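Local coordinates for protein putative oxidoreductase with NAD(P)-binding Rossmann-fold domain (Clostridium difficile, PDB 3UUW) that is probably an NAD(P)-dependent dehydrogenase of the Gfo/Idh/MocA family, inferred to oxidise or reduce a substrate that has not been identified, at residues Met131-Ile135 against Glu225-Ile229; Ser144-His150 against Ser211-His217. All blocks are in the same frame, centred on the assembly; numbering follows the deposited sequence. Where two conformers were deposited one is given.

Interaction 1 (Met131-Ile135 against Glu225-Ile229)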
ATOM      1  N   MET A 131      -6.953  -1.547  18.002  1.00 14.77           N
ATOM      2  CA  MET A 131      -5.648  -1.817  17.358  1.00 14.79           C
ATOM      3  C   MET A 131      -4.508  -1.233  18.170  1.00 14.73           C
ATOM      4  O   MET A 131      -3.424  -1.803  18.202  1.00 14.77           O
ATOM      5  CB  MET A 131      -5.634  -1.360  15.914  1.00 16.11           C
ATOM      6  CG  MET A 131      -6.459  -2.269  15.006  1.00 18.95           C
ATOM      7  SD  MET A 131      -6.479  -1.634  13.332  1.00 17.38           S
ATOM      8  CE  MET A 131      -7.085  -3.084  12.430  1.00 18.54           C
ATOM      9  N   TYR A 132      -4.757  -0.133  18.870  1.00 13.24           N
ATOM     10  CA  TYR A 132      -3.731   0.418  19.756  1.00 13.77           C
ATOM     11  C   TYR A 132      -3.471  -0.538  20.921  1.00 13.99           C
ATOM     12  O   TYR A 132      -2.322  -0.735  21.336  1.00 15.25           O
ATOM     13  CB  TYR A 132      -4.126   1.770  20.322  1.00 13.55           C
ATOM     14  CG  TYR A 132      -4.022   2.975  19.377  1.00 13.83           C
ATOM     15  CD1 TYR A 132      -3.554   2.861  18.081  1.00 15.85           C
ATOM     16  CD2 TYR A 132      -4.308   4.255  19.845  1.00 13.65           C
ATOM     17  CE1 TYR A 132      -3.415   3.979  17.258  1.00 16.34           C
ATOM     18  CE2 TYR A 132      -4.183   5.369  19.025  1.00 15.42           C
ATOM     19  CZ  TYR A 132      -3.732   5.228  17.734  1.00 16.52           C
ATOM     20  OH  TYR A 132      -3.594   6.343  16.939  1.00 18.23           O
ATOM     21  N   LYS A 133      -4.540  -1.103  21.471  1.00 14.30           N
ATOM     22  CA  LYS A 133      -4.377  -2.085  22.529  1.00 14.95           C
ATOM     23  C   LYS A 133      -3.580  -3.295  22.025  1.00 15.51           C
ATOM     24  O   LYS A 133      -2.750  -3.860  22.767  1.00 18.24           O
ATOM     25  CB  LYS A 133      -5.718  -2.514  23.122  1.00 16.67           C
ATOM     26  CG  LYS A 133      -6.351  -1.425  23.970  1.00 16.38           C
ATOM     27  CD  LYS A 133      -7.706  -1.804  24.612  1.00 20.27           C
ATOM     28  CE  LYS A 133      -7.690  -3.132  25.362  1.00 27.87           C
ATOM     29  NZ  LYS A 133      -6.782  -3.094  26.541  1.00 35.04           N
ATOM     30  N   GLU A 134      -3.873  -3.737  20.813  1.00 15.94           N
ATOM     31  CA  GLU A 134      -3.173  -4.894  20.255  1.00 17.02           C
ATOM     32  C   GLU A 134      -1.677  -4.641  20.143  1.00 16.81           C
ATOM     33  O   GLU A 134      -0.883  -5.461  20.604  1.00 16.86           O
ATOM     34  CB  GLU A 134      -3.755  -5.299  18.918  1.00 18.47           C
ATOM     35  CG  GLU A 134      -3.146  -6.576  18.373  1.00 22.03           C
ATOM     36  CD  GLU A 134      -3.948  -7.196  17.247  1.00 31.43           C
ATOM     37  OE1 GLU A 134      -4.967  -6.611  16.826  1.00 32.87           O
ATOM     38  OE2 GLU A 134      -3.540  -8.282  16.780  1.00 40.25           O
ATOM     39  N   ILE A 135      -1.271  -3.506  19.588  1.00 16.09           N
ATOM     40  CA  ILE A 135       0.160  -3.273  19.407  1.00 16.04           C
ATOM     41  C   ILE A 135       0.832  -3.059  20.745  1.00 17.47           C
ATOM     42  O   ILE A 135       1.950  -3.500  20.936  1.00 17.98           O
ATOM     43  CB  ILE A 135       0.504  -2.146  18.365  1.00 16.11           C
ATOM     44  CG1 ILE A 135      -0.011  -0.771  18.795  1.00 16.59           C
ATOM     45  CG2 ILE A 135      -0.055  -2.526  16.987  1.00 15.31           C
ATOM     46  CD1 ILE A 135       0.551   0.406  17.916  1.00 17.45           C
ATOM     47  N   GLU A 225      -3.415  10.006  11.455  1.00 17.30           N
ATOM     48  CA  GLU A 225      -2.952   9.724  12.802  1.00 16.67           C
ATOM     49  C   GLU A 225      -2.154   8.455  12.659  1.00 16.90           C
ATOM     50  O   GLU A 225      -2.518   7.575  11.895  1.00 17.35           O
ATOM     51  CB  GLU A 225      -4.096   9.559  13.801  1.00 17.17           C
ATOM     52  CG  GLU A 225      -3.626   9.245  15.220  1.00 18.73           C
ATOM     53  CD  GLU A 225      -4.706   9.410  16.265  1.00 22.00           C
ATOM     54  OE1 GLU A 225      -5.647  10.202  16.034  1.00 23.09           O
ATOM     55  OE2 GLU A 225      -4.601   8.740  17.320  1.00 21.74           O
ATOM     56  N   GLN A 226      -1.030   8.370  13.371  1.00 15.43           N
ATOM     57  CA  GLN A 226      -0.252   7.155  13.353  1.00 16.81           C
ATOM     58  C   GLN A 226       0.494   6.955  14.652  1.00 16.35           C
ATOM     59  O   GLN A 226       1.040   7.905  15.193  1.00 16.86           O
ATOM     60  CB  GLN A 226       0.778   7.196  12.214  1.00 16.45           C
ATOM     61  CG  GLN A 226       1.586   5.921  12.112  1.00 20.42           C
ATOM     62  CD  GLN A 226       2.548   5.963  10.954  1.00 25.84           C
ATOM     63  OE1 GLN A 226       2.164   5.768   9.813  1.00 28.52           O
ATOM     64  NE2 GLN A 226       3.806   6.216  11.252  1.00 25.00           N
ATOM     65  N   VAL A 227       0.453   5.724  15.163  1.00 15.83           N
ATOM     66  CA  VAL A 227       1.337   5.280  16.242  1.00 15.25           C
ATOM     67  C   VAL A 227       2.266   4.206  15.639  1.00 15.51           C
ATOM     68  O   VAL A 227       1.805   3.299  14.944  1.00 16.19           O
ATOM     69  CB  VAL A 227       0.552   4.679  17.386  1.00 15.63           C
ATOM     70  CG1 VAL A 227       1.491   3.926  18.362  1.00 15.72           C
ATOM     71  CG2 VAL A 227      -0.272   5.747  18.040  1.00 16.52           C
ATOM     72  N   GLU A 228       3.561   4.348  15.872  1.00 14.59           N
ATOM     73  CA  GLU A 228       4.568   3.413  15.377  1.00 15.29           C
ATOM     74  C   GLU A 228       5.423   3.025  16.551  1.00 14.98           C
ATOM     75  O   GLU A 228       5.988   3.910  17.242  1.00 16.14           O
ATOM     76  CB  GLU A 228       5.443   4.074  14.328  1.00 17.23           C
ATOM     77  CG  GLU A 228       6.582   3.226  13.805  1.00 20.41           C
ATOM     78  CD  GLU A 228       7.276   3.942  12.687  1.00 28.68           C
ATOM     79  OE1 GLU A 228       7.934   4.964  12.982  1.00 30.86           O
ATOM     80  OE2 GLU A 228       7.127   3.516  11.516  1.00 28.42           O
ATOM     81  N   ILE A 229       5.524   1.724  16.788  1.00 13.56           N
ATOM     82  CA  ILE A 229       6.354   1.202  17.849  1.00 14.50           C
ATOM     83  C   ILE A 229       7.498   0.389  17.255  1.00 14.06           C
ATOM     84  O   ILE A 229       7.252  -0.580  16.522  1.00 15.78           O
ATOM     85  CB  ILE A 229       5.538   0.312  18.801  1.00 14.39           C
ATOM     86  CG1 ILE A 229       4.385   1.099  19.442  1.00 14.74           C
ATOM     87  CG2 ILE A 229       6.459  -0.355  19.894  1.00 15.65           C
ATOM     88  CD1 ILE A 229       3.499   0.221  20.345  1.00 17.53           C
TER
HETATM   89  O   HOH W   1      -3.640   5.600  14.283  1.00 15.94           O

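Interaction 2 (Ser144-His150 against Ser211-His217)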
ATOM      1  N   SER A 144      11.749   2.638  20.663  1.00 15.67           N
ATOM      2  CA  SER A 144      11.270   3.979  20.298  1.00 16.28           C
ATOM      3  C   SER A 144       9.809   3.913  19.920  1.00 15.17           C
ATOM      4  O   SER A 144       9.345   2.897  19.392  1.00 15.14           O
ATOM      5  CB  SER A 144      12.072   4.495  19.102  1.00 17.79           C
ATOM      6  OG  SER A 144      11.832   5.848  18.815  1.00 21.09           O
ATOM      7  N   ILE A 145       9.083   5.011  20.155  1.00 14.82           N
ATOM      8  CA  ILE A 145       7.700   5.113  19.716  1.00 14.01           C
ATOM      9  C   ILE A 145       7.538   6.471  19.059  1.00 13.95           C
ATOM     10  O   ILE A 145       8.063   7.469  19.545  1.00 14.40           O
ATOM     11  CB  ILE A 145       6.713   4.965  20.884  1.00 13.72           C
ATOM     12  CG1 ILE A 145       6.860   3.599  21.542  1.00 16.15           C
ATOM     13  CG2 ILE A 145       5.262   5.142  20.404  1.00 16.08           C
ATOM     14  CD1 ILE A 145       5.960   3.410  22.754  1.00 18.89           C
ATOM     15  N   ASN A 146       6.835   6.489  17.950  1.00 13.13           N
ATOM     16  CA  ASN A 146       6.504   7.751  17.274  1.00 14.57           C
ATOM     17  C   ASN A 146       4.989   7.880  17.181  1.00 15.43           C
ATOM     18  O   ASN A 146       4.316   6.936  16.769  1.00 15.70           O
ATOM     19  CB  ASN A 146       7.113   7.795  15.863  1.00 15.95           C
ATOM     20  CG  ASN A 146       8.604   7.625  15.870  1.00 19.90           C
ATOM     21  OD1 ASN A 146       9.328   8.353  16.548  1.00 22.53           O
ATOM     22  ND2 ASN A 146       9.087   6.646  15.104  1.00 24.79           N
ATOM     23  N   ILE A 147       4.453   9.048  17.516  1.00 14.93           N
ATOM     24  CA  ILE A 147       3.027   9.276  17.434  1.00 14.68           C
ATOM     25  C   ILE A 147       2.794  10.592  16.756  1.00 16.25           C
ATOM     26  O   ILE A 147       3.340  11.594  17.174  1.00 16.09           O
ATOM     27  CB  ILE A 147       2.336   9.324  18.819  1.00 15.99           C
ATOM     28  CG1 ILE A 147       2.651   8.062  19.645  1.00 17.61           C
ATOM     29  CG2 ILE A 147       0.827   9.513  18.627  1.00 16.43           C
ATOM     30  CD1 ILE A 147       2.078   8.111  21.097  1.00 18.59           C
ATOM     31  N   CYS A 148       1.973  10.599  15.713  1.00 16.31           N
ATOM     32  CA  CYS A 148       1.634  11.856  15.072  1.00 17.55           C
ATOM     33  C   CYS A 148       0.151  11.975  14.811  1.00 17.03           C
ATOM     34  O   CYS A 148      -0.551  10.968  14.696  1.00 17.89           O
ATOM     35  CB  CYS A 148       2.382  12.035  13.770  1.00 18.62           C
ATOM     36  SG  CYS A 148       1.893  10.889  12.523  1.00 24.05           S
ATOM     37  N   LYS A 149      -0.312  13.221  14.714  1.00 17.77           N
ATOM     38  CA  LYS A 149      -1.710  13.530  14.430  1.00 17.73           C
ATOM     39  C   LYS A 149      -1.738  14.842  13.672  1.00 18.80           C
ATOM     40  O   LYS A 149      -1.608  15.915  14.270  1.00 18.48           O
ATOM     41  CB  LYS A 149      -2.533  13.614  15.715  1.00 19.86           C
ATOM     42  CG  LYS A 149      -4.006  13.759  15.506  1.00 22.60           C
ATOM     43  CD  LYS A 149      -4.754  13.631  16.834  1.00 27.49           C
ATOM     44  CE  LYS A 149      -6.252  13.448  16.637  1.00 29.46           C
ATOM     45  NZ  LYS A 149      -6.919  14.655  16.085  1.00 31.34           N
ATOM     46  N   HIS A 150      -1.912  14.735  12.359  1.00 17.18           N
ATOM     47  CA  HIS A 150      -1.841  15.877  11.465  1.00 18.62           C
ATOM     48  C   HIS A 150      -3.187  16.185  10.866  1.00 18.14           C
ATOM     49  O   HIS A 150      -4.029  15.298  10.709  1.00 19.72           O
ATOM     50  CB  HIS A 150      -0.855  15.614  10.340  1.00 19.35           C
ATOM     51  CG  HIS A 150       0.520  15.246  10.810  1.00 18.09           C
ATOM     52  ND1 HIS A 150       1.153  15.911  11.839  1.00 16.65           N
ATOM     53  CD2 HIS A 150       1.399  14.315  10.366  1.00 16.76           C
ATOM     54  CE1 HIS A 150       2.361  15.398  12.013  1.00 17.56           C
ATOM     55  NE2 HIS A 150       2.537  14.436  11.120  1.00 16.43           N
ATOM     56  N   SER A 211      12.308   6.430  24.230  1.00 20.18           N
ATOM     57  CA  SER A 211      11.696   7.739  24.111  1.00 19.05           C
ATOM     58  C   SER A 211      10.486   7.688  23.192  1.00 18.37           C
ATOM     59  O   SER A 211      10.364   6.795  22.349  1.00 17.93           O
ATOM     60  CB  SER A 211      12.684   8.745  23.519  1.00 20.98           C
ATOM     61  OG  SER A 211      13.804   8.899  24.381  1.00 24.65           O
ATOM     62  N   ILE A 212       9.590   8.653  23.378  0.50 17.93           N
ATOM     63  CA  ILE A 212       8.436   8.796  22.520  0.50 16.90           C
ATOM     64  C   ILE A 212       8.568  10.122  21.803  0.50 16.94           C
ATOM     65  O   ILE A 212       8.877  11.144  22.423  0.50 17.03           O
ATOM     66  CB  ILE A 212       7.098   8.800  23.279  0.50 17.46           C
ATOM     67  CG1 ILE A 212       6.925   7.530  24.114  0.50 18.73           C
ATOM     68  CG2 ILE A 212       5.945   8.942  22.284  0.50 17.09           C
ATOM     69  CD1 ILE A 212       7.536   7.612  25.510  0.50 19.41           C
ATOM     70  N   ASN A 213       8.371  10.093  20.496  1.00 15.57           N
ATOM     71  CA  ASN A 213       8.389  11.295  19.690  1.00 16.54           C
ATOM     72  C   ASN A 213       6.993  11.596  19.242  1.00 16.66           C
ATOM     73  O   ASN A 213       6.409  10.828  18.481  1.00 18.05           O
ATOM     74  CB  ASN A 213       9.309  11.092  18.498  1.00 17.35           C
ATOM     75  CG  ASN A 213      10.700  10.693  18.927  1.00 22.33           C
ATOM     76  OD1 ASN A 213      11.429  11.508  19.492  1.00 27.08           O
ATOM     77  ND2 ASN A 213      11.062   9.429  18.717  1.00 24.47           N
ATOM     78  N   THR A 214       6.479  12.741  19.702  1.00 16.51           N
ATOM     79  CA  THR A 214       5.111  13.172  19.440  1.00 16.79           C
ATOM     80  C   THR A 214       5.112  14.340  18.510  1.00 17.08           C
ATOM     81  O   THR A 214       5.972  15.196  18.610  1.00 18.48           O
ATOM     82  CB  THR A 214       4.398  13.594  20.744  1.00 16.62           C
ATOM     83  OG1 THR A 214       5.108  14.665  21.387  1.00 18.71           O
ATOM     84  CG2 THR A 214       4.306  12.408  21.709  1.00 17.20           C
ATOM     85  N   SER A 215       4.149  14.378  17.585  0.50 16.70           N
ATOM     86  CA  SER A 215       4.108  15.429  16.548  0.50 17.34           C
ATOM     87  C   SER A 215       2.697  15.745  16.023  0.50 16.95           C
ATOM     88  O   SER A 215       1.912  14.851  15.753  0.50 15.56           O
ATOM     89  CB  SER A 215       4.992  14.995  15.377  0.50 17.74           C
ATOM     90  OG  SER A 215       4.953  15.905  14.291  0.50 20.77           O
ATOM     91  N   MET A 216       2.420  17.031  15.817  1.00 15.97           N
ATOM     92  CA  MET A 216       1.132  17.478  15.320  1.00 16.61           C
ATOM     93  C   MET A 216       1.305  18.716  14.411  1.00 17.50           C
ATOM     94  O   MET A 216       1.703  19.792  14.861  1.00 17.17           O
ATOM     95  CB  MET A 216       0.185  17.793  16.497  1.00 17.84           C
ATOM     96  CG  MET A 216      -1.070  18.609  16.096  1.00 18.13           C
ATOM     97  SD  MET A 216      -2.284  18.778  17.422  1.00 21.69           S
ATOM     98  CE  MET A 216      -2.943  17.091  17.473  1.00 21.08           C
ATOM     99  N   HIS A 217       0.984  18.545  13.129  1.00 16.66           N
ATOM    100  CA  HIS A 217       1.024  19.632  12.150  1.00 16.64           C
ATOM    101  C   HIS A 217      -0.414  19.920  11.748  1.00 18.19           C
ATOM    102  O   HIS A 217      -1.119  19.054  11.219  1.00 19.39           O
ATOM    103  CB  HIS A 217       1.858  19.242  10.941  1.00 17.01           C
ATOM    104  CG  HIS A 217       2.103  20.357   9.986  1.00 16.74           C
ATOM    105  ND1 HIS A 217       2.431  20.141   8.666  1.00 17.30           N
ATOM    106  CD2 HIS A 217       2.072  21.697  10.153  1.00 17.55           C
ATOM    107  CE1 HIS A 217       2.594  21.305   8.060  1.00 16.73           C
ATOM    108  NE2 HIS A 217       2.378  22.265   8.938  1.00 18.33           N
TER
HETATM  109  O   HOH W   2      13.744   7.985  19.605  1.00 25.03           O

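Interaction 1 (Met131-Ile135 against Glu225-Ile229)
Tyr132 and Glu225 make the polar half of this buried contact between helix 130-138 and strand 224-231. The hydroxyl of Tyr132 donates to Glu225, with 2.6 Å between OH and OE2. OE2 sits at the edge of the ring, near its plane, but the oxygen receives the bond on its anti side, 33° out of the carboxylate plane, and ring and carboxylate planes are turned 45° apart. Glu225 gets there by stretching out, CG anti to the backbone N (chi1 179°) and the chain extended beyond it. A water also donates to Tyr132 OH, at 2.8 Å from it, and reaches weakly to Glu225 O. OE2 has a second partner, a salt bridge to Arg126 NE, which would be expected to favour the ionised form.

The apolar half sets Val227 and two isoleucines against each other and against the Tyr132 ring. Val227 uses both methyls: CG2 comes obliquely at the phenol end of Tyr132, 3.5 Å from CZ, while CG1 lies 3.7 Å from CD1 of Ile135. That same CD1 meets Ile229 CD1 at 3.8 Å. Val238 and Leu244 of the next strands continue the packing beneath the helix.

With the axes of the two short segments 10.3 Å apart and nearly parallel, this is alpha/beta packing: a helix laid along one face of the large mixed sheet in the C-terminal domain of a Gfo/Idh/MocA-type dehydrogenase.

Interaction 2 (Ser144-His150 against Ser211-His217)
Strands 144-150 and 211-217 run parallel, the axes of the two segments 4.6 Å apart and nearly aligned, as adjacent strands inside the mixed sheet of the YceM-like C-terminal domain. Ile145, Ile147 and Lys149 on one strand trade backbone hydrogen bonds with Ser211, Asn213 and Ser215 on the other, in the staggered pattern of a parallel pair. Those from Asn213 N and Ile147 N are the straightest; the bond from Ser215 N to Ile147 O is bent, at 136°.

On one face, Ile145 and Ile147 lie beside Ile212, and Val171 and Ala175 of helix 160-179 cover Ile147. Toward the C-terminal ends, Met216 lies alongside Lys149, its methyl CE 3.9 Å from Lys149 CB, and the lysine amine goes on to a salt bridge with Asp167.

On the face opposite the isoleucines Asn146 and Asn213 stand side by side with their amides nearly coplanar. Asn213 ND2 donates to Asn146 OD1 at 3.0 Å, and a water links ND2 to Ser144 OG. The other amide atoms, Asn146 ND2 and Asn213 OD1, bond to Glu228 and Lys204. Ser211 OG bonds to Asp189 of the second subunit.

At the C-terminal ends of both segments a side chain takes over from the backbone. His150 has CG anti to its carbonyl carbon (chi1 -56°), which swings the ring across to strand 211-217, and His217 N donates to ND1 of His150 over 2.9 Å, tilted 17° from the imidazole plane.

Both contacts belong to the same mixed sheet and are largely buried, and strands 142-150 and 224-231 are antiparallel neighbours in it: Glu228 O meets Asn146 N at 2.8 Å and Gln226 O meets Cys148 N at 2.9 Å, both probable hydrogen bonds. Interaction 2 is a join between neighbouring interior strands, carried mainly by main-chain bonds; interaction 1 lays helix 130-138 on the sheet through side chains, with a single direct hydrogen bond. The face bearing Asn146 and Asn213 is partly exposed and lies near a neighbouring subunit, whereas no other chain touches interaction 1. Centres 11 Å apart, the two also meet where Glu225 packs on Lys149.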